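Local coordinates for putative cell adhesion protein (Parabacteroides distasonis, PDB 3LIU) that probably serves as a fimbrial (pilus) subunit of the FimA/Mfa1 type in bacterial cell adhesion, at residues V172-S177 against V354-K359; A206-V211 against F282-N287; E253-K258 against P374-I379; G313-L318 against I367-E372. All blocks are in the same frame, centred on the assembly; numbering follows the deposited sequence.

Contact 1: residues V172-S177 against V354-K359; sequences VRDVAS and VQRNYK
Ser177 and Lys359 pair in parallel where strand 172-185 meets strand 358-366, with CA atoms 4.6 Å apart. Ser177 N gives a hydrogen bond of 3.0 Å to Tyr358 O. Asn357 N donates to Val175 O at 2.8 Å. Further back the pairing is no longer regular, and the side chain of Arg356 supplies two more donors to backbone oxygens. Arg356 NE meets Arg173 O at 3.2 Å, and that oxygen lies in the guanidinium plane. Arg356 NH2 reaches Val172 O at 3.0 Å from above the carbonyl plane, in a more bent bond (137°). Arg356 NH2 also makes a salt bridge of 3.1 Å with Asp174 OD1. The carboxylate and guanidinium planes are steeply inclined, 71° apart. A bend of the Arg356 chain at chi3 (-74°) carries the guanidinium to this group of oxygens, while NH1 bonds Gly221 O. One parallel bridge thus joins the starts of the two strands, and the arginine bonds the irregular backbone ahead of it. Strand 172-185 also has antiparallel neighbours, strands 127-136 and 282-284. Asn357 OD1 takes a hydrogen bond of 3.0 Å from Arg173 NH1 on an in-plane lone pair, and the amide and guanidinium are nearly coplanar. Arg173 NH2 also bridges to Asp40, and its guanidinium makes a cation-pi contact with Trp392. Val172 CG1 packs on Asn357 CB at 3.4 Å. The polar ends of Ser177 and Lys359 both turn to Glu281.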
loop_
_atom_site.group_PDB
_atom_site.type_symbol
_atom_site.label_atom_id
_atom_site.label_comp_id
_atom_site.label_asym_id
_atom_site.label_seq_id
_atom_site.Cartn_x
_atom_site.Cartn_y
_atom_site.Cartn_z
ATOM N N VAL A 172 3.265 -10.709 3.599
ATOM C CA VAL A 172 3.045 -9.327 3.950
ATOM C C VAL A 172 2.477 -8.567 2.775
ATOM O O VAL A 172 3.010 -8.641 1.678
ATOM C CB VAL A 172 4.335 -8.645 4.435
ATOM C CG1 VAL A 172 4.043 -7.159 4.807
ATOM C CG2 VAL A 172 4.901 -9.403 5.608
ATOM N N ARG A 173 1.403 -7.825 3.012
ATOM C CA ARG A 173 0.750 -7.076 1.932
ATOM C C ARG A 173 1.717 -6.098 1.280
ATOM O O ARG A 173 2.611 -5.585 1.924
ATOM C CB ARG A 173 -0.465 -6.310 2.430
ATOM C CG ARG A 173 -1.618 -7.166 2.925
ATOM C CD ARG A 173 -2.776 -6.268 3.388
ATOM N NE ARG A 173 -3.868 -6.999 4.050
ATOM C CZ ARG A 173 -3.860 -7.442 5.316
ATOM N NH1 ARG A 173 -2.816 -7.280 6.081
ATOM N NH2 ARG A 173 -4.918 -8.074 5.824
ATOM N N ASP A 174 1.502 -5.845 -0.005
ATOM C CA ASP A 174 2.302 -4.921 -0.768
ATOM C C ASP A 174 1.640 -3.513 -0.789
ATOM O O ASP A 174 2.195 -2.592 -1.362
ATOM C CB ASP A 174 2.492 -5.450 -2.206
ATOM C CG ASP A 174 3.552 -6.574 -2.325
ATOM O OD1 ASP A 174 4.114 -7.056 -1.320
ATOM O OD2 ASP A 174 3.845 -6.973 -3.484
ATOM N N VAL A 175 0.457 -3.343 -0.178
ATOM C CA VAL A 175 -0.219 -2.065 -0.142
ATOM C C VAL A 175 -0.300 -1.568 1.329
ATOM O O VAL A 175 -0.119 -2.352 2.265
ATOM C CB VAL A 175 -1.660 -2.107 -0.753
ATOM C CG1 VAL A 175 -1.634 -2.300 -2.274
ATOM C CG2 VAL A 175 -2.493 -3.187 -0.088
ATOM N N ALA A 176 -0.594 -0.278 1.486
ATOM C CA ALA A 176 -0.951 0.374 2.767
ATOM C C ALA A 176 -2.397 0.804 2.665
ATOM O O ALA A 176 -2.925 0.959 1.546
ATOM C CB ALA A 176 -0.044 1.631 3.057
ATOM N N SER A 177 -3.036 1.016 3.830
ATOM C CA SER A 177 -4.423 1.439 3.888
ATOM C C SER A 177 -4.465 2.820 4.485
ATOM O O SER A 177 -3.834 3.042 5.521
ATOM C CB SER A 177 -5.211 0.501 4.788
ATOM O OG SER A 177 -6.482 1.067 5.108
ATOM N N VAL A 354 4.576 6.614 3.929
ATOM C CA VAL A 354 3.683 5.522 3.577
ATOM C C VAL A 354 4.449 4.238 3.313
ATOM O O VAL A 354 5.163 4.119 2.323
ATOM C CB VAL A 354 2.793 5.886 2.347
ATOM C CG1 VAL A 354 1.837 4.749 1.996
ATOM C CG2 VAL A 354 2.038 7.202 2.604
ATOM N N GLN A 355 4.271 3.267 4.217
ATOM C CA GLN A 355 4.980 2.012 4.148
ATOM C C GLN A 355 3.955 0.890 4.136
ATOM O O GLN A 355 2.839 1.052 4.630
ATOM C CB GLN A 355 5.935 1.854 5.313
ATOM C CG GLN A 355 6.961 2.946 5.405
ATOM C CD GLN A 355 7.906 2.732 6.603
ATOM O OE1 GLN A 355 8.199 1.613 6.953
ATOM N NE2 GLN A 355 8.358 3.806 7.222
ATOM N N ARG A 356 4.378 -0.242 3.590
ATOM C CA ARG A 356 3.482 -1.360 3.282
ATOM C C ARG A 356 2.883 -2.003 4.554
ATOM O O ARG A 356 3.520 -2.057 5.599
ATOM C CB ARG A 356 4.259 -2.416 2.501
ATOM C CG ARG A 356 5.320 -3.144 3.387
ATOM C CD ARG A 356 6.336 -3.959 2.586
ATOM N NE ARG A 356 5.737 -5.160 2.086
ATOM C CZ ARG A 356 6.402 -6.271 1.731
ATOM N NH1 ARG A 356 7.720 -6.344 1.772
ATOM N NH2 ARG A 356 5.708 -7.330 1.308
ATOM N N ASN A 357 1.659 -2.493 4.408
ATOM C CA ASN A 357 1.007 -3.359 5.388
ATOM C C ASN A 357 0.740 -2.681 6.741
ATOM O O ASN A 357 0.762 -3.332 7.778
ATOM C CB ASN A 357 1.810 -4.648 5.580
ATOM C CG ASN A 357 0.936 -5.795 6.088
ATOM O OD1 ASN A 357 -0.169 -6.007 5.605
ATOM N ND2 ASN A 357 1.432 -6.523 7.050
ATOM N N TYR A 358 0.534 -1.366 6.694
ATOM C CA TYR A 358 0.080 -0.568 7.820
ATOM C C TYR A 358 -1.209 0.103 7.466
ATOM O O TYR A 358 -1.468 0.401 6.313
ATOM C CB TYR A 358 1.086 0.537 8.176
ATOM C CG TYR A 358 2.381 0.045 8.781
ATOM C CD1 TYR A 358 2.433 -0.418 10.093
ATOM C CD2 TYR A 358 3.543 0.020 8.033
ATOM C CE1 TYR A 358 3.639 -0.856 10.646
ATOM C CE2 TYR A 358 4.728 -0.452 8.557
ATOM C CZ TYR A 358 4.778 -0.863 9.871
ATOM O OH TYR A 358 5.965 -1.300 10.378
ATOM N N LYS A 359 -2.022 0.343 8.486
ATOM C CA LYS A 359 -3.233 1.100 8.360
ATOM C C LYS A 359 -2.938 2.459 8.967
ATOM O O LYS A 359 -2.392 2.547 10.073
ATOM C CB LYS A 359 -4.354 0.465 9.138
ATOM C CG LYS A 359 -4.872 -0.801 8.562
ATOM C CD LYS A 359 -6.303 -0.983 9.003
ATOM C CE LYS A 359 -6.911 -2.150 8.333
ATOM N NZ LYS A 359 -8.397 -2.124 8.387
#

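Contact 2: residues A206-V211 against F282-N287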
loop_
_atom_site.group_PDB
_atom_site.type_symbol
_atom_site.label_atom_id
_atom_site.label_comp_id
_atom_site.label_asym_id
_atom_site.label_seq_id
_atom_site.Cartn_x
_atom_site.Cartn_y
_atom_site.Cartn_z
ATOM N N ALA A 206 -3.811 12.120 -3.244
ATOM C CA ALA A 206 -2.974 12.652 -4.356
ATOM C C ALA A 206 -1.552 12.127 -4.187
ATOM O O ALA A 206 -1.137 11.829 -3.081
ATOM C CB ALA A 206 -2.986 14.203 -4.370
ATOM N N SER A 207 -0.785 12.033 -5.270
ATOM C CA SER A 207 0.563 11.481 -5.212
ATOM C C SER A 207 0.677 10.114 -4.553
ATOM O O SER A 207 1.613 9.860 -3.803
ATOM C CB SER A 207 1.556 12.456 -4.550
ATOM O OG SER A 207 1.581 13.676 -5.273
ATOM N N ALA A 208 -0.246 9.213 -4.899
ATOM C CA ALA A 208 -0.141 7.789 -4.559
ATOM C C ALA A 208 0.809 7.178 -5.578
ATOM O O ALA A 208 0.568 7.306 -6.783
ATOM C CB ALA A 208 -1.543 7.110 -4.658
ATOM N N LYS A 209 1.895 6.554 -5.132
ATOM C CA LYS A 209 2.727 5.812 -6.074
ATOM C C LYS A 209 1.888 4.665 -6.620
ATOM O O LYS A 209 1.291 3.890 -5.867
ATOM C CB LYS A 209 4.031 5.361 -5.458
ATOM C CG LYS A 209 5.032 6.498 -5.373
ATOM C CD LYS A 209 6.428 6.079 -5.067
ATOM C CE LYS A 209 7.392 7.287 -5.129
ATOM N NZ LYS A 209 8.785 6.958 -4.771
ATOM N N GLY A 210 1.789 4.602 -7.943
ATOM C CA GLY A 210 0.940 3.611 -8.568
ATOM C C GLY A 210 1.684 2.399 -9.032
ATOM O O GLY A 210 1.098 1.511 -9.651
ATOM N N VAL A 211 2.988 2.366 -8.738
ATOM C CA VAL A 211 3.851 1.216 -9.040
ATOM C C VAL A 211 4.663 0.845 -7.800
ATOM O O VAL A 211 4.955 1.695 -6.945
ATOM C CB VAL A 211 4.843 1.465 -10.196
ATOM C CG1 VAL A 211 4.151 1.603 -11.557
ATOM C CG2 VAL A 211 5.741 2.709 -9.893
ATOM N N PHE A 282 -8.428 3.633 1.621
ATOM C CA PHE A 282 -7.816 3.772 0.315
ATOM C C PHE A 282 -6.535 2.968 0.334
ATOM O O PHE A 282 -5.766 3.081 1.282
ATOM C CB PHE A 282 -7.431 5.252 0.042
ATOM C CG PHE A 282 -8.620 6.194 -0.046
ATOM C CD1 PHE A 282 -9.417 6.235 -1.185
ATOM C CD2 PHE A 282 -8.963 7.004 1.021
ATOM C CE1 PHE A 282 -10.530 7.126 -1.267
ATOM C CE2 PHE A 282 -10.060 7.870 0.941
ATOM C CZ PHE A 282 -10.831 7.931 -0.215
ATOM N N TYR A 283 -6.269 2.239 -0.748
ATOM C CA TYR A 283 -5.103 1.420 -0.879
ATOM C C TYR A 283 -4.093 2.071 -1.814
ATOM O O TYR A 283 -4.432 2.509 -2.925
ATOM C CB TYR A 283 -5.461 0.026 -1.423
ATOM C CG TYR A 283 -6.475 -0.754 -0.644
ATOM C CD1 TYR A 283 -6.462 -0.755 0.766
ATOM C CD2 TYR A 283 -7.451 -1.505 -1.291
ATOM C CE1 TYR A 283 -7.423 -1.448 1.495
ATOM C CE2 TYR A 283 -8.380 -2.235 -0.570
ATOM C CZ TYR A 283 -8.354 -2.214 0.816
ATOM O OH TYR A 283 -9.293 -2.914 1.540
ATOM N N VAL A 284 -2.837 2.086 -1.364
ATOM C CA VAL A 284 -1.780 2.784 -2.082
ATOM C C VAL A 284 -0.529 1.935 -1.930
ATOM O O VAL A 284 -0.463 1.075 -1.027
ATOM C CB VAL A 284 -1.522 4.242 -1.508
ATOM C CG1 VAL A 284 -2.719 5.130 -1.668
ATOM C CG2 VAL A 284 -1.109 4.200 -0.042
ATOM N N TYR A 285 0.463 2.166 -2.783
ATOM C CA TYR A 285 1.771 1.521 -2.612
ATOM C C TYR A 285 2.669 2.429 -1.747
ATOM O O TYR A 285 2.312 3.588 -1.418
ATOM C CB TYR A 285 2.442 1.202 -3.969
ATOM C CG TYR A 285 1.794 0.110 -4.825
ATOM C CD1 TYR A 285 1.280 -1.050 -4.258
ATOM C CD2 TYR A 285 1.751 0.223 -6.211
ATOM C CE1 TYR A 285 0.724 -2.042 -5.018
ATOM C CE2 TYR A 285 1.185 -0.808 -7.007
ATOM C CZ TYR A 285 0.675 -1.907 -6.406
ATOM O OH TYR A 285 0.074 -2.917 -7.112
ATOM N N GLU A 286 3.858 1.928 -1.433
ATOM C CA GLU A 286 4.796 2.702 -0.628
ATOM C C GLU A 286 5.200 3.975 -1.330
ATOM O O GLU A 286 5.374 4.019 -2.552
ATOM C CB GLU A 286 6.065 1.908 -0.285
ATOM C CG GLU A 286 5.812 0.652 0.540
ATOM C CD GLU A 286 7.067 0.100 1.208
ATOM O OE1 GLU A 286 8.127 0.071 0.541
ATOM O OE2 GLU A 286 6.961 -0.372 2.377
ATOM N N ASN A 287 5.309 5.016 -0.527
ATOM C CA ASN A 287 5.890 6.274 -0.913
ATOM C C ASN A 287 6.499 6.967 0.321
ATOM O O ASN A 287 5.775 7.419 1.224
ATOM C CB ASN A 287 4.849 7.175 -1.549
ATOM C CG ASN A 287 5.456 8.480 -2.062
ATOM O OD1 ASN A 287 6.660 8.669 -1.964
ATOM N ND2 ASN A 287 4.619 9.397 -2.555
HETATM O O HOH W 1 1.528 6.018 -2.221
HETATM O O HOH W 2 6.391 2.305 -4.660
#
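Lys209 runs its side chain across the carbonyl oxygen of Glu286 and the side chain of Asn287. Lys209 CB starts 3.5 Å from Glu286 O. With CG set beside its own backbone N (chi1 -78°) and the chain extended from there, the methylenes pass along this stretch. Lys209 CG is near both Glu286 O and Asn287 CG. Lys209 CD comes to 3.4 Å from Glu286 O. Lys209 CE is 3.5 Å from Asn287 OD1, and the two side chains cross at about a right angle. Lys209 NZ finds its charge partners elsewhere, in salt bridges to Glu291 and Glu224, and also bonds Lys225 O. Strand 193-213 belongs to one sheet of the fold, and strand 282-284 pairs with strand 172-185 in another. The touching parts run 99° apart, so the segments pack across each other and do not pair as strands. Water 1 fills in for a direct backbone bond: it accepts from Lys209 N at 3.0 Å and donates to Tyr285 O. Water 2 donates to both Val211 O and Glu286 O. Asn287 ND2 gives the one direct hydrogen bond, to Ser207 O at 3.3 Å, nearly along the C=O axis. ND2 also bonds Asn305 O, while OD1 accepts from Gly290 N, so both ends of this buried amide are held. The Tyr285 ring lies against the backbone of the opposing strand. Tyr285 CD2 is 3.4 Å from Val211 C, and Gly210 O meets the ring edge at CE2. The Tyr285 hydroxyl bonds Glu119. Ala208 CB touches Val284 CG1 at 3.8 Å.

Contact 3: residues E253-K258 against P374-I379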
loop_
_atom_site.group_PDB
_atom_site.type_symbol
_atom_site.label_atom_id
_atom_site.label_comp_id
_atom_site.label_asym_id
_atom_site.label_seq_id
_atom_site.Cartn_x
_atom_site.Cartn_y
_atom_site.Cartn_z
ATOM N N GLU A 253 -2.187 21.469 -10.373
ATOM C CA GLU A 253 -0.842 21.429 -9.833
ATOM C C GLU A 253 -0.782 22.593 -8.837
ATOM O O GLU A 253 -1.589 23.540 -8.939
ATOM C CB GLU A 253 0.153 21.617 -10.986
ATOM C CG GLU A 253 1.605 21.268 -10.705
ATOM C CD GLU A 253 2.385 20.934 -11.970
ATOM O OE1 GLU A 253 1.772 20.988 -13.052
ATOM O OE2 GLU A 253 3.594 20.605 -11.879
ATOM N N GLY A 254 0.158 22.537 -7.898
ATOM C CA GLY A 254 0.455 23.643 -6.996
ATOM C C GLY A 254 1.700 23.370 -6.163
ATOM O O GLY A 254 2.451 22.439 -6.435
ATOM N N SER A 255 1.935 24.160 -5.125
ATOM C CA SER A 255 3.096 23.892 -4.226
ATOM C C SER A 255 3.008 22.505 -3.532
ATOM O O SER A 255 4.020 21.896 -3.196
ATOM C CB SER A 255 3.258 25.013 -3.184
ATOM O OG SER A 255 2.173 25.019 -2.269
ATOM N N TYR A 256 1.801 21.982 -3.391
ATOM C CA TYR A 256 1.592 20.734 -2.712
ATOM C C TYR A 256 1.674 19.462 -3.593
ATOM O O TYR A 256 1.776 18.356 -3.071
ATOM C CB TYR A 256 0.235 20.780 -2.031
ATOM C CG TYR A 256 0.097 21.692 -0.813
ATOM C CD1 TYR A 256 1.193 22.276 -0.201
ATOM C CD2 TYR A 256 -1.156 21.893 -0.229
ATOM C CE1 TYR A 256 1.048 23.044 0.949
ATOM C CE2 TYR A 256 -1.312 22.677 0.920
ATOM C CZ TYR A 256 -0.213 23.225 1.510
ATOM O OH TYR A 256 -0.340 23.986 2.648
ATOM N N LYS A 257 1.608 19.613 -4.916
ATOM C CA LYS A 257 1.364 18.483 -5.804
ATOM C C LYS A 257 1.828 18.885 -7.186
ATOM O O LYS A 257 1.275 19.846 -7.778
ATOM C CB LYS A 257 -0.136 18.144 -5.804
ATOM C CG LYS A 257 -0.598 17.004 -6.678
ATOM C CD LYS A 257 -0.826 17.365 -8.123
ATOM C CE LYS A 257 -1.652 16.308 -8.847
ATOM N NZ LYS A 257 -1.935 16.707 -10.294
ATOM N N LYS A 258 2.853 18.186 -7.690
ATOM C CA LYS A 258 3.421 18.470 -8.996
ATOM C C LYS A 258 3.036 17.415 -10.006
ATOM O O LYS A 258 2.815 16.249 -9.659
ATOM C CB LYS A 258 4.955 18.596 -8.930
ATOM C CG LYS A 258 5.457 19.732 -8.066
ATOM C CD LYS A 258 4.881 21.099 -8.528
ATOM C CE LYS A 258 5.415 22.269 -7.781
ATOM N NZ LYS A 258 4.817 23.553 -8.318
ATOM N N PRO A 374 -7.110 22.826 -4.280
ATOM C CA PRO A 374 -6.603 21.681 -3.546
ATOM C C PRO A 374 -5.120 21.663 -3.283
ATOM O O PRO A 374 -4.695 21.118 -2.270
ATOM C CB PRO A 374 -7.006 20.493 -4.432
ATOM C CG PRO A 374 -7.109 21.087 -5.838
ATOM C CD PRO A 374 -7.708 22.426 -5.574
ATOM N N TYR A 375 -4.308 22.239 -4.155
ATOM C CA TYR A 375 -2.867 21.992 -4.073
ATOM C C TYR A 375 -2.048 23.199 -3.675
ATOM O O TYR A 375 -0.835 23.211 -3.844
ATOM C CB TYR A 375 -2.386 21.447 -5.400
ATOM C CG TYR A 375 -3.106 20.177 -5.825
ATOM C CD1 TYR A 375 -3.392 19.170 -4.906
ATOM C CD2 TYR A 375 -3.499 19.987 -7.137
ATOM C CE1 TYR A 375 -4.014 18.001 -5.281
ATOM C CE2 TYR A 375 -4.137 18.814 -7.529
ATOM C CZ TYR A 375 -4.377 17.817 -6.599
ATOM O OH TYR A 375 -4.984 16.647 -6.968
ATOM N N ASP A 376 -2.711 24.217 -3.158
ATOM C CA ASP A 376 -2.027 25.347 -2.479
ATOM C C ASP A 376 -2.896 25.830 -1.326
ATOM O O ASP A 376 -4.120 25.715 -1.390
ATOM C CB ASP A 376 -1.816 26.528 -3.423
ATOM C CG ASP A 376 -0.620 26.350 -4.328
ATOM O OD1 ASP A 376 0.515 26.194 -3.842
ATOM O OD2 ASP A 376 -0.819 26.339 -5.544
ATOM N N PRO A 377 -2.280 26.365 -0.256
ATOM C CA PRO A 377 -3.087 26.911 0.839
ATOM C C PRO A 377 -3.436 28.368 0.537
ATOM O O PRO A 377 -2.839 28.962 -0.345
ATOM C CB PRO A 377 -2.124 26.844 2.033
ATOM C CG PRO A 377 -0.786 27.114 1.392
ATOM C CD PRO A 377 -0.854 26.325 0.101
HETATM N N MSE A 378 -4.400 28.914 1.278
HETATM C CA MSE A 378 -4.725 30.333 1.271
HETATM C C MSE A 378 -4.520 30.836 2.691
HETATM O O MSE A 378 -5.286 30.474 3.580
HETATM C CB MSE A 378 -6.168 30.562 0.821
HETATM C CG MSE A 378 -6.303 30.584 -0.683
HETATM SE SE MSE A 378 -8.080 30.894 -1.402
HETATM C CE MSE A 378 -7.472 30.155 -3.130
ATOM N N ILE A 379 -3.437 31.599 2.873
ATOM C CA ILE A 379 -3.039 32.264 4.114
ATOM C C ILE A 379 -2.549 31.309 5.188
ATOM O O ILE A 379 -1.473 31.500 5.691
ATOM C CB ILE A 379 -4.147 33.199 4.689
ATOM C CG1 ILE A 379 -4.674 34.139 3.601
ATOM C CG2 ILE A 379 -3.585 34.022 5.844
ATOM C CD1 ILE A 379 -6.144 34.488 3.751
HETATM O O HOH W 3 -2.792 25.376 -7.392
HETATM O O HOH W 4 -5.181 16.188 -9.625
#
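Lys257 sets its CG opposite the backbone N (chi1 179°) and then bends at chi2 (-83°), which lays its chain over one face of the Tyr375 ring. Lys257 CB makes a CH-pi contact, 3.7 Å from the ring centroid. Pro374 CG lies over the opposite face, so the ring is sandwiched. Residues 254-257 form a type I turn, and the other loop bonds to it. Tyr256 N donates to Tyr375 O at 2.9 Å. Asp376 OD1 is gripped twice, by Ser255 OG at 2.6 Å and by Ser255 N at 2.8 Å from above the carboxylate plane. Asp376 OD2 takes a bond from water 3, which also donates to Glu253 O. Tyr256 CZ packs on Pro377 CD at 3.5 Å. Tyr375 OH donates to water 4. Putting a leucine in place of Tyr375 would probably cost the Lys257 methylenes their aromatic face and leave water 4 without its hydroxyl donor. Tyr256 stacks on Tyr303 and touches Ala334 of strand 326-336. Tyr375 rests on Phe204 and Ala206 of strand 193-213, so both loops sit against strands.

Contact 4: residues G313-L318 against I367-E372; sequences GDYTYL and IGPGSE
Tyr315 lays one face of its ring on the Gly368 peptide, with Pro369 N close by, obliquely. It belongs to strand 308-319, which pairs with strands 193-213 and 326-336. The loop it meets follows strand 358-366, a member of another sheet, so the contact joins a strand of one sheet to a loop leaving the other. A beta-sandwich build is probable, as in FimA-type fimbrillins. Gly368 O stands 3.5 Å above the ring plane, over its centre. Tyr315 CE2 comes within 3.3 Å of Pro369 N and 3.9 Å of Pro369 CD. Tyr315 CG is turned opposite the backbone N (chi1 171°), which carries the ring out over the loop. Two residues on, Tyr317 CE1 adds a light touch on Pro369 CG at 4.4 Å. No hydrogen bond spans the two segments. The polar atoms have partners outside them. Tyr315 OH bonds Ser195 OG, and Gly368 O accepts from Tyr333 OH. Ile367 O is bonded by Tyr193 OH and Pro369 O by Asn382 ND2, both of which hold the loop backbone. Replacing Tyr315 with an alanine would probably open a gap over Gly368 and Pro369 and deprive Ser195 of its hydroxyl partner. The backbone of Tyr315 is in turn bonded to Lys328 of strand 326-336. At the far end of the ring, Tyr315 OH rests 3.2 Å from Gly368 CA.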
loop_
_atom_site.group_PDB
_atom_site.type_symbol
_atom_site.label_atom_id
_atom_site.label_comp_id
_atom_site.label_asym_id
_atom_site.label_seq_id
_atom_site.Cartn_x
_atom_site.Cartn_y
_atom_site.Cartn_z
ATOM N N GLY A 313 -14.894 20.288 2.285
ATOM C CA GLY A 313 -16.182 20.458 2.970
ATOM C C GLY A 313 -16.531 21.918 3.195
ATOM O O GLY A 313 -15.824 22.816 2.740
ATOM N N ASP A 314 -17.615 22.155 3.916
ATOM C CA ASP A 314 -18.136 23.507 4.117
ATOM C C ASP A 314 -17.809 23.902 5.533
ATOM O O ASP A 314 -18.181 23.191 6.464
ATOM C CB ASP A 314 -19.656 23.551 3.895
ATOM C CG ASP A 314 -20.051 23.165 2.476
ATOM O OD1 ASP A 314 -19.178 23.096 1.583
ATOM O OD2 ASP A 314 -21.242 22.886 2.269
ATOM N N TYR A 315 -17.108 25.023 5.694
ATOM C CA TYR A 315 -16.643 25.455 7.017
ATOM C C TYR A 315 -17.370 26.723 7.369
ATOM O O TYR A 315 -17.421 27.687 6.586
ATOM C CB TYR A 315 -15.124 25.671 7.014
ATOM C CG TYR A 315 -14.574 26.325 8.266
ATOM C CD1 TYR A 315 -14.319 25.584 9.431
ATOM C CD2 TYR A 315 -14.322 27.679 8.293
ATOM C CE1 TYR A 315 -13.817 26.210 10.583
ATOM C CE2 TYR A 315 -13.827 28.308 9.424
ATOM C CZ TYR A 315 -13.574 27.589 10.556
ATOM O OH TYR A 315 -13.103 28.276 11.645
ATOM N N THR A 316 -17.924 26.724 8.562
ATOM C CA THR A 316 -18.682 27.854 9.064
ATOM C C THR A 316 -17.989 28.429 10.310
ATOM O O THR A 316 -17.608 27.683 11.219
ATOM C CB THR A 316 -20.128 27.388 9.405
ATOM O OG1 THR A 316 -20.706 26.761 8.250
ATOM C CG2 THR A 316 -20.982 28.548 9.864
ATOM N N TYR A 317 -17.838 29.752 10.346
ATOM C CA TYR A 317 -17.225 30.421 11.483
ATOM C C TYR A 317 -17.991 31.694 11.829
ATOM O O TYR A 317 -18.753 32.212 11.020
ATOM C CB TYR A 317 -15.779 30.754 11.178
ATOM C CG TYR A 317 -15.614 31.688 10.007
ATOM C CD1 TYR A 317 -15.763 31.225 8.696
ATOM C CD2 TYR A 317 -15.282 33.028 10.209
ATOM C CE1 TYR A 317 -15.588 32.068 7.630
ATOM C CE2 TYR A 317 -15.134 33.893 9.146
ATOM C CZ TYR A 317 -15.287 33.416 7.857
ATOM O OH TYR A 317 -15.158 34.274 6.781
ATOM N N LEU A 318 -17.793 32.166 13.055
ATOM C CA LEU A 318 -18.384 33.424 13.530
ATOM C C LEU A 318 -17.266 34.411 13.761
ATOM O O LEU A 318 -16.500 34.258 14.709
ATOM C CB LEU A 318 -19.167 33.217 14.822
ATOM C CG LEU A 318 -19.913 34.456 15.340
ATOM C CD1 LEU A 318 -21.023 34.903 14.367
ATOM C CD2 LEU A 318 -20.496 34.130 16.695
ATOM N N ILE A 367 -9.509 24.272 12.024
ATOM C CA ILE A 367 -9.498 25.455 12.892
ATOM C C ILE A 367 -9.678 26.794 12.154
ATOM O O ILE A 367 -9.462 27.861 12.717
ATOM C CB ILE A 367 -8.209 25.492 13.777
ATOM C CG1 ILE A 367 -6.958 25.716 12.924
ATOM C CG2 ILE A 367 -8.097 24.165 14.608
ATOM C CD1 ILE A 367 -5.758 26.204 13.749
ATOM N N GLY A 368 -10.108 26.739 10.900
ATOM C CA GLY A 368 -10.272 27.948 10.099
ATOM C C GLY A 368 -10.659 27.548 8.699
ATOM O O GLY A 368 -10.776 26.348 8.414
ATOM N N PRO A 369 -10.901 28.540 7.817
ATOM C CA PRO A 369 -11.326 28.238 6.467
ATOM C C PRO A 369 -10.177 27.605 5.692
ATOM O O PRO A 369 -9.015 27.968 5.874
ATOM C CB PRO A 369 -11.661 29.611 5.875
ATOM C CG PRO A 369 -11.538 30.599 6.986
ATOM C CD PRO A 369 -10.631 29.978 7.984
ATOM N N GLY A 370 -10.525 26.673 4.824
ATOM C CA GLY A 370 -9.584 26.029 3.962
ATOM C C GLY A 370 -9.362 26.841 2.714
ATOM O O GLY A 370 -9.776 27.991 2.617
ATOM N N SER A 371 -8.704 26.220 1.751
ATOM C CA SER A 371 -8.388 26.846 0.475
ATOM C C SER A 371 -9.464 26.514 -0.506
ATOM O O SER A 371 -9.997 25.402 -0.495
ATOM C CB SER A 371 -7.052 26.329 -0.072
ATOM O OG SER A 371 -6.791 26.843 -1.376
ATOM N N GLU A 372 -9.716 27.440 -1.424
ATOM C CA GLU A 372 -10.661 27.178 -2.499
ATOM C C GLU A 372 -10.040 26.213 -3.517
ATOM O O GLU A 372 -10.764 25.649 -4.314
ATOM C CB GLU A 372 -11.211 28.486 -3.131
ATOM C CG GLU A 372 -12.009 29.293 -2.104
ATOM C CD GLU A 372 -12.728 30.559 -2.645
ATOM O OE1 GLU A 372 -12.252 31.125 -3.654
ATOM O OE2 GLU A 372 -13.761 30.992 -2.029
#

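Contacts 1 and 2 are buried near the centre of the chain. Contact 3, its centre about 24 Å from the chain's centre, is buried too; contact 4, about 31 Å out, is partly buried. Contacts 1 and 2 touch through neighbouring strands 172-185 and 282-284, with Arg356 N bonded to Glu286 OE2. Strand 193-213 serves contact 2 and pairs with the strand of contact 4. Contacts 3 and 4 share the loop between strands 358-366 and 383-391, where Asp376 O bonds Ser371 OG. Charge and strand pairing mark contact 1, and a lysine chain with water bridges contact 2. Contact 3 adds a turn, a carboxylate and its own water bridge. Contact 4 relies on an aromatic ring over backbone.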